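Local coordinates for amino acid adenylation domain-containing protein (Bacillus stratosphericus LAMA 585, PDB 6ULY), which probably selects an alpha-keto acid and activates it as an acyl adenylate, serving as the adenylation domain of a nonribosomal depsipeptide synthetase module, at residues F75-A80 against R243-D248; V214-M219 against D258-Y263; A251-W256 against F275-D280. All coordinates share one frame; numbering follows the deposited sequence.

Interaction 1 of 3, residues F75-A80 against R243-D248; sequences FSSNHA and RARTDD. With SO4 (sulfate ion), chain D.
Asn78 meets the 243-248 segment through both ends of its amide. ND2 gives a weak hydrogen bond to Ala244 O at 3.0 Å, bent to 138° at the hydrogen. OD1 accepts a second weak bond from Arg243 NH2 at 3.3 Å, slightly more bent. The amide and guanidinium planes stand 83° apart. The stronger bond of Arg243 NH2 goes to Met219 O, which helps fix the guanidinium beside the amide.

A sulfate, probably from the crystallisation liquor, joins the segments a second time. Arg245 grips it with NE on O2 and with NH2 on O1, both at 3.0 Å. The sulfate lies at the guanidinium edge, while Ser76 O sits 3.1 Å above one face. From the other segment, Asn78 N binds O2 and His79 N reaches O3 at 2.8 Å.

Ser77 is the N-cap of helix 78-91. Its OG lies anti to the backbone N (chi1 159°), where it accepts from Ala80 N at 3.0 Å. Asp129 holds the backbone N of Ser76 and Ser77. The contact joins the ends of strands 70-74 and 240-243, which belong to two different mixed sheets. The helix start and Arg245 thus form an anion site, whose positive potential probably helps retain the sulfate.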
loop_
_atom_site.group_PDB
_atom_site.type_symbol
_atom_site.label_atom_id
_atom_site.label_comp_id
_atom_site.label_asym_id
_atom_site.label_seq_id
_atom_site.Cartn_x
_atom_site.Cartn_y
_atom_site.Cartn_z
ATOM N N PHE A 75 17.295 11.830 -15.747
ATOM C CA PHE A 75 18.473 11.712 -16.590
ATOM C C PHE A 75 18.491 10.384 -17.328
ATOM O O PHE A 75 18.045 9.359 -16.804
ATOM C CB PHE A 75 19.762 11.845 -15.767
ATOM C CG PHE A 75 20.026 13.239 -15.293
ATOM C CD1 PHE A 75 20.518 14.197 -16.163
ATOM C CD2 PHE A 75 19.774 13.595 -13.981
ATOM C CE1 PHE A 75 20.756 15.486 -15.731
ATOM C CE2 PHE A 75 20.010 14.883 -13.542
ATOM C CZ PHE A 75 20.501 15.829 -14.415
ATOM N N SER A 76 19.002 10.430 -18.560
ATOM C CA SER A 76 19.439 9.248 -19.282
ATOM C C SER A 76 20.954 9.151 -19.380
ATOM O O SER A 76 21.474 8.058 -19.625
ATOM C CB SER A 76 18.850 9.240 -20.700
ATOM O OG SER A 76 19.267 10.382 -21.429
ATOM N N SER A 77 21.668 10.255 -19.178
ATOM C CA SER A 77 23.119 10.291 -19.300
ATOM C C SER A 77 23.756 10.204 -17.919
ATOM O O SER A 77 23.467 11.030 -17.046
ATOM C CB SER A 77 23.572 11.568 -20.006
ATOM O OG SER A 77 24.929 11.841 -19.702
ATOM N N ASN A 78 24.638 9.218 -17.737
ATOM C CA ASN A 78 25.416 9.135 -16.505
ATOM C C ASN A 78 26.274 10.379 -16.313
ATOM O O ASN A 78 26.365 10.913 -15.201
ATOM C CB ASN A 78 26.295 7.884 -16.524
ATOM C CG ASN A 78 25.496 6.610 -16.359
ATOM O OD1 ASN A 78 24.505 6.575 -15.626
ATOM N ND2 ASN A 78 25.921 5.553 -17.041
ATOM N N HIS A 79 26.916 10.852 -17.385
ATOM C CA HIS A 79 27.777 12.024 -17.282
ATOM C C HIS A 79 27.009 13.224 -16.741
ATOM O O HIS A 79 27.454 13.893 -15.800
ATOM C CB HIS A 79 28.382 12.344 -18.651
ATOM C CG HIS A 79 29.162 13.621 -18.683
ATOM N ND1 HIS A 79 30.511 13.677 -18.402
ATOM C CD2 HIS A 79 28.784 14.891 -18.965
ATOM C CE1 HIS A 79 30.931 14.925 -18.513
ATOM N NE2 HIS A 79 29.902 15.681 -18.851
ATOM N N ALA A 80 25.848 13.514 -17.331
ATOM C CA ALA A 80 25.072 14.662 -16.881
ATOM C C ALA A 80 24.553 14.466 -15.458
ATOM O O ALA A 80 24.487 15.426 -14.682
ATOM C CB ALA A 80 23.915 14.918 -17.846
ATOM N N ARG A 243 31.435 4.010 -15.671
ATOM C CA ARG A 243 29.981 4.011 -15.712
ATOM C C ARG A 243 29.511 3.591 -17.097
ATOM O O ARG A 243 29.994 4.114 -18.108
ATOM C CB ARG A 243 29.431 5.396 -15.361
ATOM C CG ARG A 243 29.443 5.724 -13.865
ATOM C CD ARG A 243 28.493 4.834 -13.064
ATOM N NE ARG A 243 27.214 4.628 -13.739
ATOM C CZ ARG A 243 26.190 3.947 -13.229
ATOM N NH1 ARG A 243 26.274 3.402 -12.021
ATOM N NH2 ARG A 243 25.076 3.814 -13.937
ATOM N N ALA A 244 28.584 2.638 -17.137
ATOM C CA ALA A 244 27.913 2.231 -18.360
ATOM C C ALA A 244 26.416 2.474 -18.223
ATOM O O ALA A 244 25.878 2.569 -17.115
ATOM C CB ALA A 244 28.181 0.755 -18.681
ATOM N N ARG A 245 25.746 2.584 -19.366
ATOM C CA ARG A 245 24.304 2.768 -19.371
ATOM C C ARG A 245 23.607 1.440 -19.112
ATOM O O ARG A 245 23.987 0.402 -19.662
ATOM C CB ARG A 245 23.834 3.359 -20.697
ATOM C CG ARG A 245 24.330 4.774 -20.943
ATOM C CD ARG A 245 23.280 5.617 -21.654
ATOM N NE ARG A 245 23.769 6.959 -21.964
ATOM C CZ ARG A 245 23.035 7.918 -22.524
ATOM N NH1 ARG A 245 21.767 7.691 -22.839
ATOM N NH2 ARG A 245 23.570 9.107 -22.771
ATOM N N THR A 246 22.590 1.483 -18.249
ATOM C CA THR A 246 21.832 0.278 -17.933
ATOM C C THR A 246 21.226 -0.334 -19.187
ATOM O O THR A 246 21.246 -1.558 -19.365
ATOM C CB THR A 246 20.735 0.607 -16.923
ATOM O OG1 THR A 246 21.287 1.375 -15.847
ATOM C CG2 THR A 246 20.105 -0.673 -16.373
ATOM N N ASP A 247 20.681 0.503 -20.070
ATOM C CA ASP A 247 20.071 -0.003 -21.295
ATOM C C ASP A 247 21.051 -0.859 -22.085
ATOM O O ASP A 247 20.672 -1.899 -22.638
ATOM C CB ASP A 247 19.576 1.165 -22.148
ATOM C CG ASP A 247 18.696 2.123 -21.369
ATOM O OD1 ASP A 247 19.177 2.691 -20.363
ATOM O OD2 ASP A 247 17.527 2.311 -21.762
ATOM N N ASP A 248 22.322 -0.443 -22.142
ATOM C CA ASP A 248 23.297 -1.174 -22.943
ATOM C C ASP A 248 23.543 -2.573 -22.395
ATOM O O ASP A 248 23.845 -3.493 -23.163
ATOM C CB ASP A 248 24.617 -0.402 -23.020
ATOM C CG ASP A 248 24.458 0.967 -23.657
ATOM O OD1 ASP A 248 25.239 1.881 -23.312
ATOM O OD2 ASP A 248 23.542 1.138 -24.487
HETATM S S SO4 D . 26.748 8.985 -20.688
HETATM O O1 SO4 D . 25.933 10.076 -21.163
HETATM O O2 SO4 D . 25.930 7.932 -20.146
HETATM O O3 SO4 D . 27.627 9.471 -19.662
HETATM O O4 SO4 D . 27.536 8.451 -21.750
#

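Interaction 2 of 3, residues V214-M219 against D258-Y263; sequences VSLDWM and DWMDRY
Leu216 reaches from the strand onto the backbone and side-chain bases of Trp259 and Met260. Its CB points toward the helix. With chi1 at 174° the side chain extends away from its own backbone N, which carries the two methyls out to the helix surface. CD1 comes within 4.0 Å of Trp259 CB. CD2 makes the closer contacts: it meets the same Trp259 CB at 3.4 Å, Met260 N at 3.5 Å and Met260 CG at 3.7 Å.

Two smaller contacts lie along the strand. At its start, Val214 CG1 touches Tyr263 O at 3.5 Å. Past its end, Trp218 CB packs on Trp259 CZ3 at 3.9 Å, and those side chains cross near a right angle. No hydrogen bond joins the segments; the contact is van der Waals packing, chiefly apolar. An Asx turn begins at Asp217, the last residue of the strand, with OD2 accepting from Met219 N.

Strand 214-217 runs between parallel neighbours 240-243 and 267-270 in the nine-stranded mixed sheet. Helix 255-262 lies in the connection between those two neighbours, a beta-alpha-beta crossover that passes over strand 214-217. Ile242 meets both Leu216 and Tyr263, and Ile35 of strand 31-35 meets Trp259 and Tyr263. The Tyr263 hydroxyl is hydrogen-bonded to Glu41.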
loop_
_atom_site.group_PDB
_atom_site.type_symbol
_atom_site.label_atom_id
_atom_site.label_comp_id
_atom_site.label_asym_id
_atom_site.label_seq_id
_atom_site.Cartn_x
_atom_site.Cartn_y
_atom_site.Cartn_z
ATOM N N VAL A 214 39.411 -0.591 -9.440
ATOM C CA VAL A 214 38.826 -0.151 -10.703
ATOM C C VAL A 214 37.370 -0.604 -10.707
ATOM O O VAL A 214 37.089 -1.810 -10.680
ATOM C CB VAL A 214 39.587 -0.707 -11.918
ATOM C CG1 VAL A 214 38.942 -0.225 -13.208
ATOM C CG2 VAL A 214 41.064 -0.291 -11.864
ATOM N N SER A 215 36.450 0.354 -10.727
ATOM C CA SER A 215 35.036 0.073 -10.528
ATOM C C SER A 215 34.275 0.126 -11.845
ATOM O O SER A 215 34.469 1.035 -12.657
ATOM C CB SER A 215 34.420 1.068 -9.542
ATOM O OG SER A 215 33.079 0.715 -9.252
ATOM N N LEU A 216 33.397 -0.856 -12.041
ATOM C CA LEU A 216 32.497 -0.901 -13.188
ATOM C C LEU A 216 31.067 -1.037 -12.686
ATOM O O LEU A 216 30.756 -1.969 -11.935
ATOM C CB LEU A 216 32.846 -2.067 -14.118
ATOM C CG LEU A 216 31.880 -2.286 -15.284
ATOM C CD1 LEU A 216 31.832 -1.080 -16.207
ATOM C CD2 LEU A 216 32.271 -3.534 -16.041
ATOM N N ASP A 217 30.198 -0.119 -13.106
ATOM C CA ASP A 217 28.795 -0.144 -12.705
ATOM C C ASP A 217 27.930 0.282 -13.882
ATOM O O ASP A 217 28.105 1.381 -14.419
ATOM C CB ASP A 217 28.541 0.778 -11.506
ATOM C CG ASP A 217 27.216 0.493 -10.820
ATOM O OD1 ASP A 217 27.005 0.994 -9.693
ATOM O OD2 ASP A 217 26.395 -0.257 -11.393
ATOM N N TRP A 218 27.000 -0.586 -14.275
ATOM C CA TRP A 218 25.958 -0.239 -15.230
ATOM C C TRP A 218 24.585 -0.103 -14.586
ATOM O O TRP A 218 23.636 0.311 -15.265
ATOM C CB TRP A 218 25.891 -1.286 -16.355
ATOM C CG TRP A 218 25.765 -2.698 -15.872
ATOM C CD1 TRP A 218 26.766 -3.620 -15.761
ATOM C CD2 TRP A 218 24.565 -3.354 -15.438
ATOM N NE1 TRP A 218 26.264 -4.808 -15.286
ATOM C CE2 TRP A 218 24.914 -4.671 -15.084
ATOM C CE3 TRP A 218 23.232 -2.954 -15.318
ATOM C CZ2 TRP A 218 23.983 -5.585 -14.606
ATOM C CZ3 TRP A 218 22.308 -3.862 -14.849
ATOM C CH2 TRP A 218 22.685 -5.165 -14.500
ATOM N N MET A 219 24.450 -0.431 -13.305
ATOM C CA MET A 219 23.171 -0.285 -12.635
ATOM C C MET A 219 22.802 1.194 -12.516
ATOM O O MET A 219 23.679 2.059 -12.451
ATOM C CB MET A 219 23.222 -0.933 -11.256
ATOM C CG MET A 219 23.057 -2.443 -11.291
ATOM S SD MET A 219 21.385 -2.929 -11.765
ATOM C CE MET A 219 20.457 -2.428 -10.310
ATOM N N ASP A 258 32.729 -7.812 -21.649
ATOM C CA ASP A 258 33.606 -6.930 -22.416
ATOM C C ASP A 258 34.125 -5.792 -21.553
ATOM O O ASP A 258 35.307 -5.428 -21.620
ATOM C CB ASP A 258 32.860 -6.340 -23.614
ATOM C CG ASP A 258 32.317 -7.390 -24.545
ATOM O OD1 ASP A 258 32.654 -8.581 -24.378
ATOM O OD2 ASP A 258 31.544 -7.011 -25.446
ATOM N N TRP A 259 33.236 -5.199 -20.757
ATOM C CA TRP A 259 33.593 -4.026 -19.971
ATOM C C TRP A 259 34.576 -4.391 -18.866
ATOM O O TRP A 259 35.601 -3.724 -18.688
ATOM C CB TRP A 259 32.327 -3.393 -19.394
ATOM C CG TRP A 259 31.415 -2.780 -20.431
ATOM C CD1 TRP A 259 31.768 -2.320 -21.668
ATOM C CD2 TRP A 259 29.999 -2.564 -20.314
ATOM N NE1 TRP A 259 30.666 -1.823 -22.323
ATOM C CE2 TRP A 259 29.567 -1.966 -21.517
ATOM C CE3 TRP A 259 29.055 -2.816 -19.310
ATOM C CZ2 TRP A 259 28.237 -1.616 -21.742
ATOM C CZ3 TRP A 259 27.730 -2.469 -19.538
ATOM C CH2 TRP A 259 27.336 -1.875 -20.745
ATOM N N MET A 260 34.284 -5.454 -18.112
ATOM C CA MET A 260 35.221 -5.897 -17.088
ATOM C C MET A 260 36.599 -6.144 -17.683
ATOM O O MET A 260 37.620 -5.851 -17.053
ATOM C CB MET A 260 34.707 -7.167 -16.415
ATOM C CG MET A 260 33.577 -6.928 -15.434
ATOM S SD MET A 260 32.664 -8.438 -15.079
ATOM C CE MET A 260 33.901 -9.428 -14.250
ATOM N N ASP A 261 36.642 -6.680 -18.900
ATOM C CA ASP A 261 37.908 -7.004 -19.544
ATOM C C ASP A 261 38.591 -5.750 -20.072
ATOM O O ASP A 261 39.783 -5.532 -19.832
ATOM C CB ASP A 261 37.656 -8.005 -20.672
ATOM C CG ASP A 261 38.843 -8.160 -21.599
ATOM O OD1 ASP A 261 39.620 -9.121 -21.414
ATOM O OD2 ASP A 261 38.992 -7.318 -22.508
ATOM N N ARG A 262 37.833 -4.897 -20.762
ATOM C CA ARG A 262 38.402 -3.737 -21.439
ATOM C C ARG A 262 38.984 -2.729 -20.457
ATOM O O ARG A 262 39.946 -2.030 -20.792
ATOM C CB ARG A 262 37.314 -3.109 -22.309
ATOM C CG ARG A 262 37.542 -1.706 -22.844
ATOM C CD ARG A 262 36.295 -1.326 -23.646
ATOM N NE ARG A 262 36.207 0.079 -24.031
ATOM C CZ ARG A 262 35.078 0.671 -24.418
ATOM N NH1 ARG A 262 33.940 -0.018 -24.460
ATOM N NH2 ARG A 262 35.078 1.953 -24.756
ATOM N N TYR A 263 38.430 -2.637 -19.248
ATOM C CA TYR A 263 38.925 -1.703 -18.246
ATOM C C TYR A 263 39.613 -2.400 -17.082
ATOM O O TYR A 263 40.013 -1.734 -16.123
ATOM C CB TYR A 263 37.780 -0.829 -17.740
ATOM C CG TYR A 263 37.219 0.083 -18.806
ATOM C CD1 TYR A 263 37.817 1.306 -19.087
ATOM C CD2 TYR A 263 36.100 -0.284 -19.541
ATOM C CE1 TYR A 263 37.310 2.143 -20.062
ATOM C CE2 TYR A 263 35.584 0.547 -20.524
ATOM C CZ TYR A 263 36.193 1.758 -20.782
ATOM O OH TYR A 263 35.677 2.584 -21.759
#

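Interaction 3 of 3, residues A251-W256 against F275-D280. With SO4 (sulfate ion), chain N; SO4 (sulfate ion), chain O.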
loop_
_atom_site.group_PDB
_atom_site.type_symbol
_atom_site.label_atom_id
_atom_site.label_comp_id
_atom_site.label_asym_id
_atom_site.label_seq_id
_atom_site.Cartn_x
_atom_site.Cartn_y
_atom_site.Cartn_z
ATOM N N ALA A 251 20.345 -4.850 -23.079
ATOM C CA ALA A 251 20.294 -5.117 -24.514
ATOM C C ALA A 251 21.281 -6.210 -24.908
ATOM O O ALA A 251 20.942 -7.104 -25.690
ATOM C CB ALA A 251 20.572 -3.833 -25.296
ATOM N N GLN A 252 22.502 -6.159 -24.377
ATOM C CA GLN A 252 23.537 -7.153 -24.672
ATOM C C GLN A 252 24.272 -7.476 -23.379
ATOM O O GLN A 252 25.334 -6.913 -23.088
ATOM C CB GLN A 252 24.512 -6.639 -25.739
ATOM C CG GLN A 252 23.854 -6.073 -26.993
ATOM C CD GLN A 252 23.263 -7.148 -27.888
ATOM O OE1 GLN A 252 23.730 -8.288 -27.899
ATOM N NE2 GLN A 252 22.229 -6.788 -28.643
ATOM N N PRO A 253 23.730 -8.390 -22.571
ATOM C CA PRO A 253 24.355 -8.676 -21.269
ATOM C C PRO A 253 25.837 -9.009 -21.345
ATOM O O PRO A 253 26.583 -8.684 -20.411
ATOM C CB PRO A 253 23.537 -9.868 -20.751
ATOM C CG PRO A 253 22.199 -9.712 -21.400
ATOM C CD PRO A 253 22.475 -9.141 -22.764
ATOM N N LEU A 254 26.294 -9.646 -22.424
ATOM C CA LEU A 254 27.708 -9.995 -22.522
ATOM C C LEU A 254 28.609 -8.769 -22.540
ATOM O O LEU A 254 29.821 -8.910 -22.338
ATOM C CB LEU A 254 27.962 -10.842 -23.767
ATOM C CG LEU A 254 27.459 -12.287 -23.700
ATOM C CD1 LEU A 254 27.802 -13.019 -24.989
ATOM C CD2 LEU A 254 28.027 -13.027 -22.492
ATOM N N ARG A 255 28.057 -7.577 -22.771
ATOM C CA ARG A 255 28.851 -6.363 -22.636
ATOM C C ARG A 255 29.459 -6.239 -21.248
ATOM O O ARG A 255 30.544 -5.666 -21.098
ATOM C CB ARG A 255 27.991 -5.142 -22.941
ATOM C CG ARG A 255 27.786 -4.930 -24.412
ATOM C CD ARG A 255 26.759 -3.864 -24.699
ATOM N NE ARG A 255 26.594 -3.708 -26.136
ATOM C CZ ARG A 255 25.582 -3.080 -26.718
ATOM N NH1 ARG A 255 24.614 -2.544 -25.987
ATOM N NH2 ARG A 255 25.538 -2.999 -28.041
ATOM N N TRP A 256 28.772 -6.741 -20.222
ATOM C CA TRP A 256 29.364 -6.781 -18.890
ATOM C C TRP A 256 30.747 -7.416 -18.947
ATOM O O TRP A 256 31.721 -6.872 -18.415
ATOM C CB TRP A 256 28.451 -7.558 -17.937
ATOM C CG TRP A 256 28.621 -7.238 -16.479
ATOM C CD1 TRP A 256 29.366 -6.231 -15.930
ATOM C CD2 TRP A 256 28.020 -7.935 -15.379
ATOM N NE1 TRP A 256 29.268 -6.263 -14.560
ATOM C CE2 TRP A 256 28.446 -7.299 -14.196
ATOM C CE3 TRP A 256 27.166 -9.040 -15.281
ATOM C CZ2 TRP A 256 28.046 -7.728 -12.932
ATOM C CZ3 TRP A 256 26.771 -9.465 -14.025
ATOM C CH2 TRP A 256 27.210 -8.809 -12.867
ATOM N N PHE A 275 23.275 -11.894 -13.151
ATOM C CA PHE A 275 24.076 -13.111 -13.177
ATOM C C PHE A 275 23.353 -14.212 -13.938
ATOM O O PHE A 275 23.970 -14.951 -14.716
ATOM C CB PHE A 275 24.396 -13.566 -11.754
ATOM C CG PHE A 275 25.253 -12.596 -10.985
ATOM C CD1 PHE A 275 24.694 -11.474 -10.392
ATOM C CD2 PHE A 275 26.615 -12.811 -10.845
ATOM C CE1 PHE A 275 25.477 -10.582 -9.686
ATOM C CE2 PHE A 275 27.404 -11.921 -10.137
ATOM C CZ PHE A 275 26.833 -10.807 -9.555
ATOM N N ALA A 276 22.041 -14.329 -13.735
ATOM C CA ALA A 276 21.274 -15.330 -14.467
ATOM C C ALA A 276 21.219 -15.003 -15.953
ATOM O O ALA A 276 21.251 -15.909 -16.793
ATOM C CB ALA A 276 19.866 -15.434 -13.888
ATOM N N MET A 277 21.133 -13.716 -16.299
ATOM C CA MET A 277 21.129 -13.335 -17.707
ATOM C C MET A 277 22.420 -13.767 -18.390
ATOM O O MET A 277 22.392 -14.303 -19.503
ATOM C CB MET A 277 20.929 -11.823 -17.848
ATOM C CG MET A 277 19.522 -11.343 -17.544
ATOM S SD MET A 277 19.322 -9.555 -17.736
ATOM C CE MET A 277 19.249 -9.403 -19.515
ATOM N N ILE A 278 23.563 -13.550 -17.734
ATOM C CA ILE A 278 24.840 -13.976 -18.301
ATOM C C ILE A 278 24.868 -15.490 -18.469
ATOM O O ILE A 278 25.349 -16.009 -19.485
ATOM C CB ILE A 278 26.005 -13.480 -17.423
ATOM C CG1 ILE A 278 26.068 -11.950 -17.425
ATOM C CG2 ILE A 278 27.329 -14.061 -17.904
ATOM C CD1 ILE A 278 26.632 -11.356 -18.701
ATOM N N ASN A 279 24.348 -16.225 -17.482
ATOM C CA ASN A 279 24.326 -17.681 -17.581
ATOM C C ASN A 279 23.522 -18.154 -18.787
ATOM O O ASN A 279 23.772 -19.247 -19.308
ATOM C CB ASN A 279 23.757 -18.291 -16.301
ATOM C CG ASN A 279 24.672 -18.095 -15.109
ATOM O OD1 ASN A 279 25.855 -17.798 -15.266
ATOM N ND2 ASN A 279 24.131 -18.267 -13.910
ATOM N N ASP A 280 22.554 -17.356 -19.243
ATOM C CA ASP A 280 21.775 -17.733 -20.416
ATOM C C ASP A 280 22.598 -17.715 -21.696
ATOM O O ASP A 280 22.104 -18.170 -22.733
ATOM C CB ASP A 280 20.571 -16.801 -20.584
ATOM C CG ASP A 280 19.539 -16.963 -19.480
ATOM O OD1 ASP A 280 19.460 -18.057 -18.877
ATOM O OD2 ASP A 280 18.799 -15.990 -19.224
HETATM S S SO4 N . 22.207 -1.773 -28.781
HETATM O O1 SO4 N . 22.371 -1.848 -27.357
HETATM O O2 SO4 N . 20.949 -1.147 -29.084
HETATM O O3 SO4 N . 23.276 -0.996 -29.345
HETATM O O4 SO4 N . 22.230 -3.098 -29.338
HETATM S S SO4 O . 28.757 -1.742 -29.757
HETATM O O1 SO4 O . 28.930 -1.687 -28.334
HETATM O O2 SO4 O . 28.011 -2.917 -30.103
HETATM O O3 SO4 O . 28.046 -0.575 -30.199
HETATM O O4 SO4 O . 30.042 -1.788 -30.392
#
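Trp256 points the edge of its six-membered ring at the face of Phe275, a T-shaped pair. The ring planes stand at 77° and the centroids are 5.3 Å apart. CH2 is the leading atom: it lies above the Phe275 ring, offset toward the rim, and comes to 3.9 Å from CZ. A chi1 of -157° turns the indole away from its own backbone N and across to the other helix.

Another part of the indole edge serves Ile278. Its CG1 meets Trp256 CE3 at 3.8 Å, near the indole plane, and the side chains cross at about a right angle. The CD1 methyl of Ile278 continues to the type I beta turn from Gln252 to Arg255. There it lies 3.2 Å from Pro253 O and 4.0 Å from Pro253 CB. Pro253 O is also the acceptor for Trp256 N. The proline ring has a second neighbour in Met277, whose CE reaches Pro253 CG at 3.5 Å.

Arg255 leads away from this apolar interface and binds two sulfates, probably from the crystallisation liquor.

The contact joins this turn and helix 255-262 to helix 272-279. Trp256 NE1 bonds Thr268 OG1 of strand 267-270, which lies between the two helices in sequence. On helix 307-317, Phe313 touches Ile278 and makes an edge-to-face pair with Phe275.

The centres of interactions 1 and 2 are about 13 Å apart, as are those of 2 and 3; 1 and 3 are about 18 Å apart. Along the chain, interaction 2 crosses both others, while interaction 1 closes before interaction 3 opens. Interactions 2 and 3 share helix 255-262, which directly follows helix 246-251 of interaction 1. Thr246 OG1 and Trp218 O, 2.6 Å apart, probably bond interaction 1 to 2. Trp218 and Trp256 join 2 to 3 edge-to-face. Interactions 2 and 3 pack helices by the nine-stranded sheet; interaction 1 links that sheet to the seven-stranded one. The side chains of Arg243 and Trp218 are about 12 Å, and that of Phe275 about 10 Å, from the bound keto acyl adenylate.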